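Haloalkane dehalogenase (Mycobacterium rhodesiae, PDB 4MJ3) probably catalyses the hydrolytic removal of halogen from haloalkanes, yielding an alcohol and a halide ion. Local coordinates at residues Pro15-Ala20 and His37-Gly42; Val143-Thr148 and Ser244-Ser249; Met149-Asp154 and Leu215-Pro220; Pro172-Gly177 and Ala207-Phe212. All blocks are in the same frame, centred on the assembly; numbering follows the deposited sequence. Where two conformers were deposited one is given.

Contact 1. Residues Pro15-Ala20 and His37-Gly42; sequences PDFPFA and HYLDEG
The ring of Phe17 aims its far end at Leu39, with Phe17 CZ 3.6 Å from Leu39 CD1. CG stands anti to the backbone N (chi1 -161°), which carries the ring forward although CB itself does not face the strand. The other branch of Leu39 serves Phe19: Leu39 CD2 lies 3.8 Å from CB of Phe19, and the two side chains meet at about a right angle. Beyond Leu39, Glu41 folds at chi2 (-69°) and lays its carboxylate beside the Phe19 ring, Glu41 CD 3.6 Å from Phe19 CD1, the two planes 49° apart. Pro18 CD covers one face of that ring. The loop leading to the first strand of the alpha/beta-hydrolase sheet is thus laid across residues 38-41 of strand 33-41, nearly perpendicular to it, with Ile66 of helix 66-71 packing against Phe19, Leu39 and Glu41. No hydrogen bond joins the segments directly, and water carries the polar link. One molecule accepts from Ala20 N at 2.8 Å and donates to Glu41 OE2 at 2.7 Å. Another donates to Phe19 O at 3.0 Å and is hydrogen-bonded to His37 NE2 at 2.9 Å, while His37 ND1 is engaged by Asp80.

Contact 2. Residues Val143-Thr148 and Ser244-Ser249; sequences VVAANT and SAFSDS
Phe246 lies against the backbone of residues 145-148, just past a parallel beta bridge between Ala145 and Ser244, where the last two parallel strands of the alpha/beta-hydrolase sheet, 140-145 and 242-244, run out. The bridge is fixed by Ala245 N donating to Ala145 O at 2.9 Å, almost straight at 172°, while Val144 CG1 packs on Ala245 CB. From CB, which sits 3.4 Å from Asn147 OD1, the Phe246 side chain sets CG anti to the carbonyl carbon (chi1 -73°) and brings one ring face under the opposite chain. Asn147 N stands 3.3 Å above that face, over the ring centre and against CG and CD2, with Ala146 C nearer the rim. CD1 reaches Ala145 O at 3.4 Å, and CE1 nears the same oxygen. CE2 approaches Thr148 O, and at the tip CZ comes to 3.2 Å from it, a buried carbonyl oxygen with no hydrogen-bond partner in the model. Leu260 and Glu257 of helix 256-263 also touch Phe246. In this fold the loops after these strands border the active site, and Asn147 holds the two together. Its OD1 accepts from Ser247 N at 3.0 Å and has a water within hydrogen-bonding reach. Its ND2, also bonded to His280 O, donates to Ser247 OG at 2.9 Å with an angle of 168°, the hydroxyl oxygen lying close to the amide plane.

Contact 3. Residues Met149-Asp154 and Leu215-Pro220; sequences MLPTGD and LVPISP
Gly153 and Ser219 bring their backbones together here, their CA atoms only 4.2 Å apart, and this is the tight part of the contact. Gly153 O presses on the Ser219-Pro220 peptide, 3.1 Å from Ser219 C and 3.2 Å from Pro220 N, a nitrogen without a hydrogen to give; Ser219 N is also near but badly angled. In return Gly153 CA makes a CA-H...O contact with Ser219 O at 3.5 Å. Gly153 adopts a positive phi of 98°, and the absence of a side chain permits this closeness. Pro217 completes the dense patch, with CB 3.6 Å from Gly153 N and CG near Pro151 O. The side chains of Pro151 and Pro217 cross at about a right angle, Pro151 CG being 4.1 Å from Pro217 CD.

Toward either end the packing thins. Pro151 CG touches Val216 CG1 at 4.3 Å, and at the solvent side Asp154 OD1 rests 3.6 Å from Pro220 CB, both residues being exposed. The Asp154 carboxylate is nevertheless tied down: Thr152 OG1 donates to OD2 and accepts from Asp154 N, forming an ST turn, while Arg229 of helix 225-235 makes a salt bridge with OD1. No direct hydrogen bond crosses between the segments; helix 225-235 takes both carbonyls, Asn228 ND2 donating to Pro151 O and Thr225 OG1 bonding to Thr152 O. The chain leaving strand 140-145 is thereby packed against a loop between helices 207-211 and 225-235, consistent with the helical cap that haloalkane dehalogenases insert after this strand.

Contact 4. Residues Pro172-Gly177 and Ala207-Phe212; sequences PLFPAG and AGARQF
Arg210 NH2 is held by two carbonyls: Val171 O, and more weakly Pro172 O, 3.2 Å away with the N-H...O angle only 120°. NH1 donates to Ser168 O, so carbonyls at the end of helix 159-170 and just beyond it hold the guanidinium. The contact lies in what is probably the helical cap of the haloalkane dehalogenase fold, between the turn that enters helix 176-182, with Pro175 at its N-cap, and helix 207-211. The Arg210 chain bends at chi2 (-76°) and then extends, running alongside Phe174 in the opposite direction. Phe174 CB lies 3.5 Å above one face of the guanidinium, toward its rim, and Pro172 O sits near the plane at the edge. The ring is inclined 52° to the guanidinium, with Phe174 CD2 3.9 Å from Arg210 CD, so the aliphatic part of the arginine shares the packing. A chi1 of Phe174 that places CG beside the carbonyl carbon swings the ring onto helix 207-211, where it touches both Arg210 and Ala209. Phe174 also touches Glu55 and Pro56 of the main domain, and its carbonyl accepts from Gln206 NE2. Helix 159-170 also holds the Arg210 backbone, Gln169 NE2 donating to Arg210 O. At the far end of the Phe174 ring CE1 meets the Ala209 methyl, CB, at 3.7 Å, and CZ lies 3.8 Å from Ala209 O.

Contact 2 is wholly buried, whereas contact 1 is a surface contact, and contacts 3 and 4 are partly buried. Contacts 1 and 2 involve the same central sheet, their centres about 23 Å apart: one lays a loop on strand 33-41 through aromatic, leucine and water-mediated contacts, the other pairs strand ends by one backbone hydrogen bond and ties the loops after them through an asparagine side chain. Contacts 3 and 4 belong to the probable cap and nest within the loop closed by contact 2, whose segment 143-148 runs straight into 149-154. Contact 3 relies on backbone and proline packing, contact 4 on an arginine and a phenylalanine. Contact 4 in turn nests inside contact 3.

Contact 1. Residues Pro15-Ala20 and His37-Gly42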
loop_
_atom_site.group_PDB
_atom_site.type_symbol
_atom_site.label_atom_id
_atom_site.label_comp_id
_atom_site.label_asym_id
_atom_site.label_seq_id
_atom_site.Cartn_x
_atom_site.Cartn_y
_atom_site.Cartn_z
ATOM N N PRO A 15 10.341 6.558 16.283
ATOM C CA PRO A 15 11.587 5.788 16.278
ATOM C C PRO A 15 11.878 5.155 14.939
ATOM O O PRO A 15 10.946 4.807 14.202
ATOM C CB PRO A 15 11.344 4.684 17.317
ATOM C CG PRO A 15 10.148 5.099 18.098
ATOM C CD PRO A 15 9.350 6.006 17.223
ATOM N N ASP A 16 13.160 5.059 14.616
ATOM C CA ASP A 16 13.623 4.331 13.443
ATOM C C ASP A 16 13.046 4.881 12.141
ATOM O O ASP A 16 12.796 4.133 11.201
ATOM C CB ASP A 16 13.285 2.851 13.583
ATOM C CG ASP A 16 13.815 2.265 14.862
ATOM O OD1 ASP A 16 15.047 2.285 15.034
ATOM O OD2 ASP A 16 13.012 1.813 15.684
ATOM N N PHE A 17 12.855 6.197 12.089
ATOM C CA PHE A 17 12.218 6.829 10.941
ATOM C C PHE A 17 12.833 8.204 10.698
ATOM O O PHE A 17 12.150 9.215 10.810
ATOM C CB PHE A 17 10.724 6.934 11.216
ATOM C CG PHE A 17 9.881 7.133 9.995
ATOM C CD1 PHE A 17 9.774 6.133 9.037
ATOM C CD2 PHE A 17 9.181 8.307 9.811
ATOM C CE1 PHE A 17 8.971 6.306 7.918
ATOM C CE2 PHE A 17 8.380 8.489 8.698
ATOM C CZ PHE A 17 8.284 7.496 7.750
ATOM N N PRO A 18 14.125 8.248 10.333
ATOM C CA PRO A 18 14.843 9.501 10.108
ATOM C C PRO A 18 14.749 9.951 8.660
ATOM O O PRO A 18 15.774 10.201 8.015
ATOM C CB PRO A 18 16.284 9.109 10.407
ATOM C CG PRO A 18 16.371 7.718 9.876
ATOM C CD PRO A 18 15.030 7.087 10.167
ATOM N N PHE A 19 13.539 10.006 8.133
ATOM C CA PHE A 19 13.337 10.335 6.728
ATOM C C PHE A 19 12.536 11.634 6.647
ATOM O O PHE A 19 11.474 11.755 7.247
ATOM C CB PHE A 19 12.593 9.202 6.025
ATOM C CG PHE A 19 13.210 7.845 6.244
ATOM C CD1 PHE A 19 14.533 7.610 5.897
ATOM C CD2 PHE A 19 12.495 6.824 6.844
ATOM C CE1 PHE A 19 15.115 6.364 6.108
ATOM C CE2 PHE A 19 13.062 5.574 7.035
ATOM C CZ PHE A 19 14.384 5.355 6.680
ATOM N N ALA A 20 13.085 12.614 5.938
ATOM C CA ALA A 20 12.483 13.940 5.872
ATOM C C ALA A 20 11.152 13.878 5.140
ATOM O O ALA A 20 11.067 13.234 4.096
ATOM C CB ALA A 20 13.424 14.902 5.169
ATOM N N HIS A 37 1.871 13.296 1.487
ATOM C CA HIS A 37 3.204 13.136 2.013
ATOM C C HIS A 37 3.907 11.959 1.340
ATOM O O HIS A 37 3.288 10.929 1.069
ATOM C CB HIS A 37 3.130 12.883 3.503
ATOM C CG HIS A 37 4.421 12.422 4.117
ATOM N ND1 HIS A 37 4.604 11.139 4.577
ATOM C CD2 HIS A 37 5.579 13.081 4.378
ATOM C CE1 HIS A 37 5.817 11.015 5.084
ATOM N NE2 HIS A 37 6.442 12.177 4.956
ATOM N N TYR A 38 5.194 12.113 1.083
ATOM C CA TYR A 38 6.028 10.999 0.616
ATOM C C TYR A 38 7.453 11.111 1.145
ATOM O O TYR A 38 7.872 12.183 1.606
ATOM C CB TYR A 38 6.015 10.913 -0.915
ATOM C CG TYR A 38 6.796 11.992 -1.651
ATOM C CD1 TYR A 38 6.265 13.277 -1.831
ATOM C CD2 TYR A 38 8.063 11.736 -2.169
ATOM C CE1 TYR A 38 6.984 14.258 -2.502
ATOM C CE2 TYR A 38 8.778 12.714 -2.839
ATOM C CZ TYR A 38 8.244 13.969 -3.007
ATOM O OH TYR A 38 8.966 14.904 -3.704
ATOM N N LEU A 39 8.159 9.985 1.083
ATOM C CA LEU A 39 9.583 9.885 1.383
ATOM C C LEU A 39 10.318 9.609 0.092
ATOM O O LEU A 39 9.810 8.873 -0.765
ATOM C CB LEU A 39 9.842 8.697 2.301
ATOM C CG LEU A 39 9.046 8.611 3.590
ATOM C CD1 LEU A 39 9.472 7.374 4.351
ATOM C CD2 LEU A 39 9.240 9.877 4.413
ATOM N N ASP A 40 11.531 10.143 -0.035
ATOM C CA ASP A 40 12.355 9.945 -1.219
ATOM C C ASP A 40 13.786 9.813 -0.718
ATOM O O ASP A 40 14.389 10.798 -0.274
ATOM C CB ASP A 40 12.195 11.149 -2.151
ATOM C CG ASP A 40 12.853 10.954 -3.520
ATOM O OD1 ASP A 40 13.673 10.022 -3.704
ATOM O OD2 ASP A 40 12.545 11.775 -4.421
ATOM N N GLU A 41 14.328 8.600 -0.776
ATOM C CA GLU A 41 15.610 8.313 -0.135
ATOM C C GLU A 41 16.501 7.524 -1.063
ATOM O O GLU A 41 16.023 6.747 -1.894
ATOM C CB GLU A 41 15.388 7.505 1.137
ATOM C CG GLU A 41 14.563 8.205 2.206
ATOM C CD GLU A 41 15.276 9.373 2.834
ATOM O OE1 GLU A 41 16.535 9.362 2.879
ATOM O OE2 GLU A 41 14.587 10.301 3.308
ATOM N N GLY A 42 17.803 7.724 -0.916
ATOM C CA GLY A 42 18.789 7.041 -1.755
ATOM C C GLY A 42 19.224 7.872 -2.939
ATOM O O GLY A 42 18.784 9.009 -3.130
HETATM O O HOH W 1 8.443 11.936 7.030
HETATM O O HOH W 2 12.463 11.717 2.363
HETATM O O HOH W 3 15.571 12.356 4.703
#

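Contact 2. Residues Val143-Thr148 and Ser244-Ser249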
loop_
_atom_site.group_PDB
_atom_site.type_symbol
_atom_site.label_atom_id
_atom_site.label_comp_id
_atom_site.label_asym_id
_atom_site.label_seq_id
_atom_site.Cartn_x
_atom_site.Cartn_y
_atom_site.Cartn_z
ATOM N N VAL A 143 7.182 -5.431 -10.849
ATOM C CA VAL A 143 6.178 -5.422 -9.778
ATOM C C VAL A 143 6.477 -6.522 -8.757
ATOM O O VAL A 143 6.775 -7.661 -9.137
ATOM C CB VAL A 143 4.759 -5.626 -10.348
ATOM C CG1 VAL A 143 3.750 -5.672 -9.214
ATOM C CG2 VAL A 143 4.419 -4.533 -11.352
ATOM N N VAL A 144 6.438 -6.158 -7.478
ATOM C CA VAL A 144 6.487 -7.102 -6.363
ATOM C C VAL A 144 5.154 -6.996 -5.630
ATOM O O VAL A 144 4.792 -5.925 -5.142
ATOM C CB VAL A 144 7.636 -6.779 -5.393
ATOM C CG1 VAL A 144 7.645 -7.780 -4.243
ATOM C CG2 VAL A 144 8.941 -6.782 -6.143
ATOM N N ALA A 145 4.423 -8.102 -5.577
ATOM C CA ALA A 145 3.163 -8.169 -4.844
ATOM C C ALA A 145 3.370 -8.978 -3.584
ATOM O O ALA A 145 3.853 -10.113 -3.639
ATOM C CB ALA A 145 2.086 -8.810 -5.706
ATOM N N ALA A 146 2.974 -8.423 -2.453
ATOM C CA ALA A 146 3.113 -9.085 -1.162
ATOM C C ALA A 146 1.863 -8.889 -0.324
ATOM O O ALA A 146 1.581 -7.774 0.127
ATOM C CB ALA A 146 4.320 -8.524 -0.423
ATOM N N ASN A 147 1.130 -9.976 -0.088
ATOM C CA ASN A 147 -0.067 -9.937 0.749
ATOM C C ASN A 147 -1.032 -8.881 0.249
ATOM O O ASN A 147 -1.376 -7.914 0.961
ATOM C CB ASN A 147 0.289 -9.717 2.219
ATOM C CG ASN A 147 1.079 -10.870 2.811
ATOM O OD1 ASN A 147 1.265 -11.909 2.177
ATOM N ND2 ASN A 147 1.517 -10.690 4.053
ATOM N N THR A 148 -1.476 -9.094 -0.983
ATOM C CA THR A 148 -2.367 -8.159 -1.644
ATOM C C THR A 148 -3.150 -8.907 -2.724
ATOM O O THR A 148 -3.003 -10.123 -2.863
ATOM C CB THR A 148 -1.573 -6.972 -2.228
ATOM O OG1 THR A 148 -2.490 -5.951 -2.650
ATOM C CG2 THR A 148 -0.694 -7.396 -3.389
ATOM N N SER A 244 6.047 -12.648 -6.813
ATOM C CA SER A 244 5.160 -12.952 -5.705
ATOM C C SER A 244 6.032 -13.140 -4.475
ATOM O O SER A 244 6.875 -14.030 -4.460
ATOM C CB SER A 244 4.363 -14.227 -5.999
ATOM O OG SER A 244 3.493 -14.521 -4.925
ATOM N N ALA A 245 5.802 -12.313 -3.453
ATOM C CA ALA A 245 6.519 -12.343 -2.190
ATOM C C ALA A 245 5.560 -12.196 -1.009
ATOM O O ALA A 245 5.758 -11.371 -0.107
ATOM C CB ALA A 245 7.580 -11.249 -2.173
ATOM N N PHE A 246 4.529 -13.042 -1.004
ATOM C CA PHE A 246 3.578 -13.131 0.093
ATOM C C PHE A 246 4.229 -13.828 1.295
ATOM O O PHE A 246 5.225 -14.563 1.157
ATOM C CB PHE A 246 2.331 -13.932 -0.319
ATOM C CG PHE A 246 1.393 -13.221 -1.248
ATOM C CD1 PHE A 246 1.838 -12.597 -2.422
ATOM C CD2 PHE A 246 0.021 -13.205 -0.973
ATOM C CE1 PHE A 246 0.937 -11.989 -3.287
ATOM C CE2 PHE A 246 -0.893 -12.610 -1.853
ATOM C CZ PHE A 246 -0.434 -11.979 -2.994
ATOM N N SER A 247 3.687 -13.586 2.487
ATOM C CA SER A 247 4.127 -14.274 3.689
ATOM C C SER A 247 3.309 -15.523 3.937
ATOM O O SER A 247 2.336 -15.802 3.216
ATOM C CB SER A 247 4.056 -13.330 4.900
ATOM O OG SER A 247 2.707 -13.048 5.231
ATOM N N ASP A 248 3.700 -16.285 4.957
ATOM C CA ASP A 248 3.082 -17.582 5.222
ATOM C C ASP A 248 1.971 -17.584 6.266
ATOM O O ASP A 248 1.362 -18.625 6.499
ATOM C CB ASP A 248 4.164 -18.617 5.597
ATOM C CG ASP A 248 4.938 -18.260 6.840
ATOM O OD1 ASP A 248 4.689 -17.215 7.474
ATOM O OD2 ASP A 248 5.866 -19.035 7.194
ATOM N N SER A 249 1.722 -16.439 6.903
ATOM C CA SER A 249 0.812 -16.408 8.042
ATOM C C SER A 249 -0.222 -15.305 7.923
ATOM O O SER A 249 -0.524 -14.630 8.902
ATOM C CB SER A 249 1.606 -16.277 9.354
ATOM O OG SER A 249 2.630 -17.273 9.442
HETATM O O HOH W 4 -0.540 -14.104 2.333
#

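Contact 3. Residues Met149-Asp154 and Leu215-Pro220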
loop_
_atom_site.group_PDB
_atom_site.type_symbol
_atom_site.label_atom_id
_atom_site.label_comp_id
_atom_site.label_asym_id
_atom_site.label_seq_id
_atom_site.Cartn_x
_atom_site.Cartn_y
_atom_site.Cartn_z
HETATM N N MSE A 149 -3.981 -8.180 -3.465
HETATM C CA MSE A 149 -4.748 -8.740 -4.602
HETATM C C MSE A 149 -5.346 -7.611 -5.395
HETATM O O MSE A 149 -5.241 -6.438 -5.012
HETATM C CB MSE A 149 -5.910 -9.655 -4.232
HETATM C CG MSE A 149 -5.790 -11.029 -4.913
HETATM SE SE MSE A 149 -5.811 -11.335 -6.873
HETATM C CE MSE A 149 -7.509 -12.313 -6.849
ATOM N N LEU A 150 -5.989 -7.974 -6.497
ATOM C CA LEU A 150 -6.764 -7.036 -7.312
ATOM C C LEU A 150 -8.148 -7.633 -7.516
ATOM O O LEU A 150 -8.397 -8.290 -8.525
ATOM C CB LEU A 150 -6.093 -6.728 -8.641
ATOM C CG LEU A 150 -6.813 -5.738 -9.576
ATOM C CD1 LEU A 150 -7.232 -4.461 -8.862
ATOM C CD2 LEU A 150 -5.970 -5.380 -10.781
ATOM N N PRO A 151 -9.040 -7.458 -6.544
ATOM C CA PRO A 151 -10.359 -8.082 -6.680
ATOM C C PRO A 151 -11.268 -7.309 -7.614
ATOM O O PRO A 151 -11.300 -6.086 -7.594
ATOM C CB PRO A 151 -10.923 -8.054 -5.254
ATOM C CG PRO A 151 -10.094 -7.068 -4.508
ATOM C CD PRO A 151 -8.973 -6.585 -5.362
ATOM N N THR A 152 -12.066 -8.032 -8.376
ATOM C CA THR A 152 -13.035 -7.409 -9.271
ATOM C C THR A 152 -14.435 -7.364 -8.672
ATOM O O THR A 152 -15.300 -6.684 -9.203
ATOM C CB THR A 152 -13.098 -8.210 -10.572
ATOM O OG1 THR A 152 -13.411 -9.569 -10.263
ATOM C CG2 THR A 152 -11.754 -8.154 -11.320
ATOM N N GLY A 153 -14.649 -8.133 -7.602
ATOM C CA GLY A 153 -15.966 -8.354 -7.036
ATOM C C GLY A 153 -16.595 -9.659 -7.500
ATOM O O GLY A 153 -17.689 -10.028 -7.077
ATOM N N ASP A 154 -15.912 -10.375 -8.379
ATOM C CA ASP A 154 -16.458 -11.606 -8.926
ATOM C C ASP A 154 -16.244 -12.841 -8.065
ATOM O O ASP A 154 -16.919 -13.837 -8.279
ATOM C CB ASP A 154 -15.911 -11.825 -10.332
ATOM C CG ASP A 154 -16.436 -10.784 -11.300
ATOM O OD1 ASP A 154 -17.679 -10.646 -11.403
ATOM O OD2 ASP A 154 -15.635 -10.106 -11.978
ATOM N N LEU A 215 -14.766 -0.445 0.661
ATOM C CA LEU A 215 -14.421 -0.228 -0.749
ATOM C C LEU A 215 -13.896 -1.480 -1.434
ATOM O O LEU A 215 -13.674 -1.468 -2.635
ATOM C CB LEU A 215 -13.381 0.902 -0.881
ATOM C CG LEU A 215 -13.832 2.273 -0.342
ATOM C CD1 LEU A 215 -12.714 3.279 -0.543
ATOM C CD2 LEU A 215 -15.107 2.752 -1.019
ATOM N N VAL A 216 -13.650 -2.539 -0.672
ATOM C CA VAL A 216 -13.107 -3.772 -1.244
ATOM C C VAL A 216 -14.232 -4.437 -2.049
ATOM O O VAL A 216 -15.279 -4.732 -1.502
ATOM C CB VAL A 216 -12.615 -4.755 -0.169
ATOM C CG1 VAL A 216 -12.137 -6.064 -0.827
ATOM C CG2 VAL A 216 -11.496 -4.141 0.647
ATOM N N PRO A 217 -14.017 -4.639 -3.355
ATOM C CA PRO A 217 -15.100 -5.263 -4.104
ATOM C C PRO A 217 -15.331 -6.716 -3.726
ATOM O O PRO A 217 -14.407 -7.530 -3.809
ATOM C CB PRO A 217 -14.635 -5.155 -5.551
ATOM C CG PRO A 217 -13.669 -4.028 -5.556
ATOM C CD PRO A 217 -12.960 -4.132 -4.237
ATOM N N ILE A 218 -16.537 -7.029 -3.293
ATOM C CA ILE A 218 -16.886 -8.388 -2.873
ATOM C C ILE A 218 -18.126 -8.894 -3.595
ATOM O O ILE A 218 -18.608 -9.979 -3.298
ATOM C CB ILE A 218 -17.060 -8.497 -1.335
ATOM C CG1 ILE A 218 -18.249 -7.662 -0.843
ATOM C CG2 ILE A 218 -15.770 -8.057 -0.625
ATOM C CD1 ILE A 218 -18.497 -7.767 0.646
ATOM N N SER A 219 -18.641 -8.091 -4.520
ATOM C CA SER A 219 -19.784 -8.449 -5.330
ATOM C C SER A 219 -19.663 -7.733 -6.668
ATOM O O SER A 219 -19.044 -6.680 -6.731
ATOM C CB SER A 219 -21.046 -7.983 -4.592
ATOM O OG SER A 219 -22.147 -7.833 -5.462
ATOM N N PRO A 220 -20.272 -8.285 -7.739
ATOM C CA PRO A 220 -20.061 -7.700 -9.066
ATOM C C PRO A 220 -20.851 -6.419 -9.365
ATOM O O PRO A 220 -20.739 -5.883 -10.455
ATOM C CB PRO A 220 -20.441 -8.832 -10.010
ATOM C CG PRO A 220 -21.402 -9.663 -9.238
ATOM C CD PRO A 220 -20.956 -9.590 -7.812
#

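Contact 4. Residues Pro172-Gly177 and Ala207-Phe212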
loop_
_atom_site.group_PDB
_atom_site.type_symbol
_atom_site.label_atom_id
_atom_site.label_comp_id
_atom_site.label_asym_id
_atom_site.label_seq_id
_atom_site.Cartn_x
_atom_site.Cartn_y
_atom_site.Cartn_z
ATOM N N PRO A 172 -15.945 0.375 18.511
ATOM C CA PRO A 172 -16.347 1.744 18.882
ATOM C C PRO A 172 -15.270 2.769 18.616
ATOM O O PRO A 172 -15.559 3.819 18.069
ATOM C CB PRO A 172 -16.634 1.636 20.380
ATOM C CG PRO A 172 -17.075 0.215 20.568
ATOM C CD PRO A 172 -16.240 -0.585 19.600
ATOM N N LEU A 173 -14.031 2.459 19.008
ATOM C CA LEU A 173 -12.882 3.324 18.774
ATOM C C LEU A 173 -11.908 2.585 17.856
ATOM O O LEU A 173 -11.575 1.432 18.113
ATOM C CB LEU A 173 -12.190 3.664 20.080
ATOM C CG LEU A 173 -13.026 4.474 21.084
ATOM C CD1 LEU A 173 -12.175 4.799 22.297
ATOM C CD2 LEU A 173 -13.570 5.757 20.460
ATOM N N PHE A 174 -11.495 3.229 16.772
ATOM C CA PHE A 174 -10.681 2.577 15.755
ATOM C C PHE A 174 -9.214 2.730 16.118
ATOM O O PHE A 174 -8.701 3.857 16.079
ATOM C CB PHE A 174 -10.969 3.224 14.408
ATOM C CG PHE A 174 -10.366 2.509 13.233
ATOM C CD1 PHE A 174 -9.064 2.772 12.838
ATOM C CD2 PHE A 174 -11.111 1.605 12.495
ATOM C CE1 PHE A 174 -8.509 2.133 11.734
ATOM C CE2 PHE A 174 -10.577 0.983 11.380
ATOM C CZ PHE A 174 -9.277 1.245 10.992
ATOM N N PRO A 175 -8.528 1.632 16.525
ATOM C CA PRO A 175 -7.149 1.746 17.048
ATOM C C PRO A 175 -6.145 1.290 15.995
ATOM O O PRO A 175 -5.864 0.091 15.868
ATOM C CB PRO A 175 -7.175 0.783 18.242
ATOM C CG PRO A 175 -8.155 -0.285 17.822
ATOM C CD PRO A 175 -9.003 0.248 16.698
ATOM N N ALA A 176 -5.684 2.229 15.172
ATOM C CA ALA A 176 -4.905 1.837 13.985
ATOM C C ALA A 176 -3.667 1.019 14.371
ATOM O O ALA A 176 -3.361 0.006 13.751
ATOM C CB ALA A 176 -4.515 3.066 13.167
ATOM N N GLY A 177 -2.956 1.454 15.393
ATOM C CA GLY A 177 -1.752 0.766 15.834
ATOM C C GLY A 177 -2.017 -0.649 16.325
ATOM O O GLY A 177 -1.319 -1.592 15.951
ATOM N N ALA A 207 -11.980 9.013 8.705
ATOM C CA ALA A 207 -12.983 8.664 7.719
ATOM C C ALA A 207 -12.427 7.737 6.643
ATOM O O ALA A 207 -13.127 6.824 6.207
ATOM C CB ALA A 207 -13.600 9.915 7.099
ATOM N N GLY A 208 -11.188 7.980 6.217
ATOM C CA GLY A 208 -10.542 7.147 5.194
ATOM C C GLY A 208 -10.270 5.751 5.734
ATOM O O GLY A 208 -10.488 4.755 5.055
ATOM N N ALA A 209 -9.800 5.699 6.980
ATOM C CA ALA A 209 -9.546 4.415 7.653
ATOM C C ALA A 209 -10.843 3.595 7.878
ATOM O O ALA A 209 -10.838 2.380 7.730
ATOM C CB ALA A 209 -8.802 4.649 8.973
ATOM N N ARG A 210 -11.945 4.258 8.223
ATOM C CA ARG A 210 -13.221 3.550 8.378
ATOM C C ARG A 210 -13.806 3.089 7.045
ATOM O O ARG A 210 -14.426 2.048 6.982
ATOM C CB ARG A 210 -14.240 4.448 9.075
ATOM C CG ARG A 210 -13.956 4.632 10.545
ATOM C CD ARG A 210 -14.341 3.415 11.368
ATOM N NE ARG A 210 -14.360 3.755 12.792
ATOM C CZ ARG A 210 -14.760 2.957 13.777
ATOM N NH1 ARG A 210 -15.172 1.716 13.544
ATOM N NH2 ARG A 210 -14.766 3.418 15.016
ATOM N N GLN A 211 -13.618 3.878 5.998
ATOM C CA GLN A 211 -14.254 3.585 4.719
ATOM C C GLN A 211 -13.521 2.485 3.939
ATOM O O GLN A 211 -14.172 1.752 3.180
ATOM C CB GLN A 211 -14.438 4.852 3.874
ATOM C CG GLN A 211 -15.295 4.679 2.605
ATOM C CD GLN A 211 -16.736 4.250 2.870
ATOM O OE1 GLN A 211 -17.191 4.133 4.010
ATOM N NE2 GLN A 211 -17.454 3.977 1.794
ATOM N N PHE A 212 -12.206 2.358 4.098
ATOM C CA PHE A 212 -11.454 1.457 3.218
ATOM C C PHE A 212 -12.020 0.050 3.096
ATOM O O PHE A 212 -12.185 -0.459 1.987
ATOM C CB PHE A 212 -9.965 1.337 3.593
ATOM C CG PHE A 212 -9.026 1.926 2.561
ATOM C CD1 PHE A 212 -9.332 1.887 1.203
ATOM C CD2 PHE A 212 -7.808 2.446 2.951
ATOM C CE1 PHE A 212 -8.469 2.419 0.272
ATOM C CE2 PHE A 212 -6.956 3.009 2.032
ATOM C CZ PHE A 212 -7.267 2.964 0.679
#